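Local structure of acyl-CoA dehydrogenase (Thermus thermophilus, 2Z1Q) at residues 506-511 with 557-562. The protein probably catalyses, with bound FAD, the oxidation of saturated acyl-CoA thioesters to their 2,3-dehydroacyl-CoA products. Residues are numbered along the deposited sequence; the frame is centred on the assembly and turned at random.
Sequences APVLAR and VALRRQ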
ATOM      1  N   ALA B 506      16.849  -9.510  19.381  1.00 36.79           N
ATOM      2  CA  ALA B 506      16.652 -10.457  18.287  1.00 37.46           C
ATOM      3  C   ALA B 506      15.527 -11.474  18.552  1.00 37.12           C
ATOM      4  O   ALA B 506      14.623 -11.620  17.731  1.00 36.80           O
ATOM      5  CB  ALA B 506      17.956 -11.185  17.966  1.00 37.92           C
ATOM      6  N   PRO B 507      15.565 -12.186  19.695  1.00 35.96           N
ATOM      7  CA  PRO B 507      14.513 -13.165  19.988  1.00 34.52           C
ATOM      8  C   PRO B 507      13.106 -12.568  19.937  1.00 33.25           C
ATOM      9  O   PRO B 507      12.168 -13.187  19.428  1.00 31.89           O
ATOM     10  CB  PRO B 507      14.870 -13.653  21.395  1.00 34.66           C
ATOM     11  CG  PRO B 507      16.355 -13.546  21.414  1.00 34.33           C
ATOM     12  CD  PRO B 507      16.612 -12.218  20.737  1.00 35.32           C
ATOM     13  N   VAL B 508      12.965 -11.365  20.477  1.00 32.94           N
ATOM     14  CA  VAL B 508      11.683 -10.679  20.500  1.00 34.56           C
ATOM     15  C   VAL B 508      11.169 -10.426  19.079  1.00 34.78           C
ATOM     16  O   VAL B 508       9.990 -10.635  18.791  1.00 35.17           O
ATOM     17  CB  VAL B 508      11.809  -9.330  21.243  1.00 36.36           C
ATOM     18  CG1 VAL B 508      10.477  -8.590  21.246  1.00 35.48           C
ATOM     19  CG2 VAL B 508      12.296  -9.571  22.674  1.00 36.11           C
ATOM     20  N   LEU B 509      12.058  -9.987  18.190  1.00 33.41           N
ATOM     21  CA  LEU B 509      11.667  -9.698  16.816  1.00 32.20           C
ATOM     22  C   LEU B 509      11.315 -10.970  16.089  1.00 31.37           C
ATOM     23  O   LEU B 509      10.374 -11.007  15.290  1.00 30.61           O
ATOM     24  CB  LEU B 509      12.792  -8.976  16.077  1.00 31.35           C
ATOM     25  CG  LEU B 509      13.152  -7.602  16.645  1.00 32.55           C
ATOM     26  CD1 LEU B 509      14.265  -7.012  15.800  1.00 31.59           C
ATOM     27  CD2 LEU B 509      11.933  -6.676  16.660  1.00 31.32           C
ATOM     28  N   ALA B 510      12.070 -12.020  16.385  1.00 30.37           N
ATOM     29  CA  ALA B 510      11.842 -13.305  15.759  1.00 30.25           C
ATOM     30  C   ALA B 510      10.493 -13.882  16.195  1.00 30.63           C
ATOM     31  O   ALA B 510       9.778 -14.470  15.391  1.00 29.88           O
ATOM     32  CB  ALA B 510      12.963 -14.255  16.120  1.00 29.32           C
ATOM     33  N   ARG B 511      10.153 -13.696  17.469  1.00 31.40           N
ATOM     34  CA  ARG B 511       8.904 -14.226  18.028  1.00 33.17           C
ATOM     35  C   ARG B 511       7.682 -13.510  17.447  1.00 31.01           C
ATOM     36  O   ARG B 511       6.669 -14.135  17.141  1.00 30.31           O
ATOM     37  CB  ARG B 511       8.939 -14.111  19.567  1.00 35.64           C
ATOM     38  CG  ARG B 511       7.811 -14.813  20.323  1.00 40.92           C
ATOM     39  CD  ARG B 511       8.112 -14.869  21.825  1.00 43.54           C
ATOM     40  NE  ARG B 511       9.368 -15.573  22.068  1.00 46.68           N
ATOM     41  CZ  ARG B 511      10.441 -15.031  22.637  1.00 47.32           C
ATOM     42  NH1 ARG B 511      11.538 -15.760  22.802  1.00 45.88           N
ATOM     43  NH2 ARG B 511      10.416 -13.768  23.049  1.00 47.80           N
ATOM     44  N   VAL B 557       1.222  -7.338  21.945  1.00 30.57           N
ATOM     45  CA  VAL B 557       1.190  -5.973  22.412  1.00 28.82           C
ATOM     46  C   VAL B 557       2.476  -5.692  23.179  1.00 29.24           C
ATOM     47  O   VAL B 557       3.200  -4.739  22.866  1.00 29.20           O
ATOM     48  CB  VAL B 557      -0.008  -5.748  23.305  1.00 29.52           C
ATOM     49  CG1 VAL B 557      -0.106  -4.279  23.687  1.00 28.12           C
ATOM     50  CG2 VAL B 557      -1.259  -6.213  22.583  1.00 27.76           C
ATOM     51  N   ALA B 558       2.769  -6.538  24.165  1.00 27.83           N
ATOM     52  CA  ALA B 558       3.968  -6.388  24.979  1.00 25.94           C
ATOM     53  C   ALA B 558       5.224  -6.439  24.125  1.00 24.90           C
ATOM     54  O   ALA B 558       6.075  -5.559  24.208  1.00 23.92           O
ATOM     55  CB  ALA B 558       4.030  -7.489  26.045  1.00 25.75           C
ATOM     56  N   LEU B 559       5.337  -7.468  23.297  1.00 25.23           N
ATOM     57  CA  LEU B 559       6.532  -7.614  22.476  1.00 27.07           C
ATOM     58  C   LEU B 559       6.751  -6.468  21.492  1.00 27.49           C
ATOM     59  O   LEU B 559       7.870  -5.971  21.370  1.00 26.65           O
ATOM     60  CB  LEU B 559       6.522  -8.967  21.742  1.00 27.09           C
ATOM     61  CG  LEU B 559       6.564 -10.233  22.619  1.00 28.59           C
ATOM     62  CD1 LEU B 559       6.598 -11.473  21.733  1.00 28.17           C
ATOM     63  CD2 LEU B 559       7.792 -10.221  23.506  1.00 29.57           C
ATOM     64  N   ARG B 560       5.704  -6.039  20.795  1.00 27.13           N
ATOM     65  CA  ARG B 560       5.873  -4.944  19.857  1.00 29.06           C
ATOM     66  C   ARG B 560       6.281  -3.690  20.616  1.00 29.10           C
ATOM     67  O   ARG B 560       7.182  -2.973  20.190  1.00 28.29           O
ATOM     68  CB  ARG B 560       4.585  -4.689  19.073  1.00 28.78           C
ATOM     69  CG  ARG B 560       4.256  -5.762  18.037  1.00 27.81           C
ATOM     70  CD  ARG B 560       3.321  -5.158  17.007  1.00 28.56           C
ATOM     71  NE  ARG B 560       2.834  -6.107  16.011  1.00 27.84           N
ATOM     72  CZ  ARG B 560       1.704  -6.804  16.113  1.00 27.43           C
ATOM     73  NH1 ARG B 560       0.916  -6.675  17.176  1.00 24.68           N
ATOM     74  NH2 ARG B 560       1.344  -7.622  15.136  1.00 27.57           N
ATOM     75  N   ARG B 561       5.647  -3.432  21.758  1.00 29.73           N
ATOM     76  CA  ARG B 561       6.004  -2.249  22.536  1.00 30.41           C
ATOM     77  C   ARG B 561       7.474  -2.275  22.931  1.00 30.49           C
ATOM     78  O   ARG B 561       8.137  -1.238  22.956  1.00 30.24           O
ATOM     79  CB  ARG B 561       5.142  -2.121  23.784  1.00 30.52           C
ATOM     80  CG  ARG B 561       3.728  -1.653  23.502  1.00 31.23           C
ATOM     81  CD  ARG B 561       3.080  -1.147  24.771  1.00 30.64           C
ATOM     82  NE  ARG B 561       1.749  -0.605  24.526  1.00 30.07           N
ATOM     83  CZ  ARG B 561       1.079   0.129  25.407  1.00 29.85           C
ATOM     84  NH1 ARG B 561       1.623   0.403  26.584  1.00 28.42           N
ATOM     85  NH2 ARG B 561      -0.132   0.586  25.115  1.00 26.69           N
ATOM     86  N   GLN B 562       7.977  -3.470  23.229  1.00 31.46           N
ATOM     87  CA  GLN B 562       9.374  -3.651  23.616  1.00 33.17           C
ATOM     88  C   GLN B 562      10.302  -3.283  22.444  1.00 31.18           C
ATOM     89  O   GLN B 562      11.329  -2.630  22.636  1.00 31.89           O
ATOM     90  CB  GLN B 562       9.602  -5.104  24.062  1.00 33.39           C
ATOM     91  CG  GLN B 562      11.029  -5.417  24.489  1.00 37.09           C
ATOM     92  CD  GLN B 562      11.203  -6.844  25.025  1.00 38.57           C
ATOM     93  OE1 GLN B 562      12.324  -7.285  25.269  1.00 38.35           O
ATOM     94  NE2 GLN B 562      10.096  -7.561  25.210  1.00 38.51           N
TER
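Val508 and Leu559 meet where helix 505-528 passes helix 556-570, and they bury similar amounts of surface in an otherwise sparse interface. CG1 of Val508 lies 3.9 Å from CD2 of Leu559 and also reaches that residue's backbone, 3.7 Å from Leu559 O. This methyl is turned anti to its own backbone N (chi1 179°), which leaves CG2 for the next turn of the opposing helix. There Val508 CG2 packs 3.5 Å from Gln562 OE1; the extended glutamine chain brings its amide up to the methyl, where the contact is van der Waals only. CD1 of Leu559 rests on the aliphatic stem of Arg511, 3.7 Å from Arg511 CD, the side chains crossing at about a right angle, while Leu559 CD2 also lies at the guanidinium edge. A bend at chi3 (-59°) carries this guanidinium back over its own helix, one face above Pro507 O, and Arg511 NE forms a salt bridge with Glu446 OE2. An alanine at Val508 removes both methyls and would probably open a gap between Leu559 CD2 and the Gln562 amide. Arg561 forms a salt bridge with Glu477 of the second subunit. The segment axes approach to 9.6 Å at 132°, a steeply crossed helix pair, nearer antiparallel than parallel, that packs the chain's last helix on helix 505-528, itself touching helix 476-502, within the C-terminal helical region.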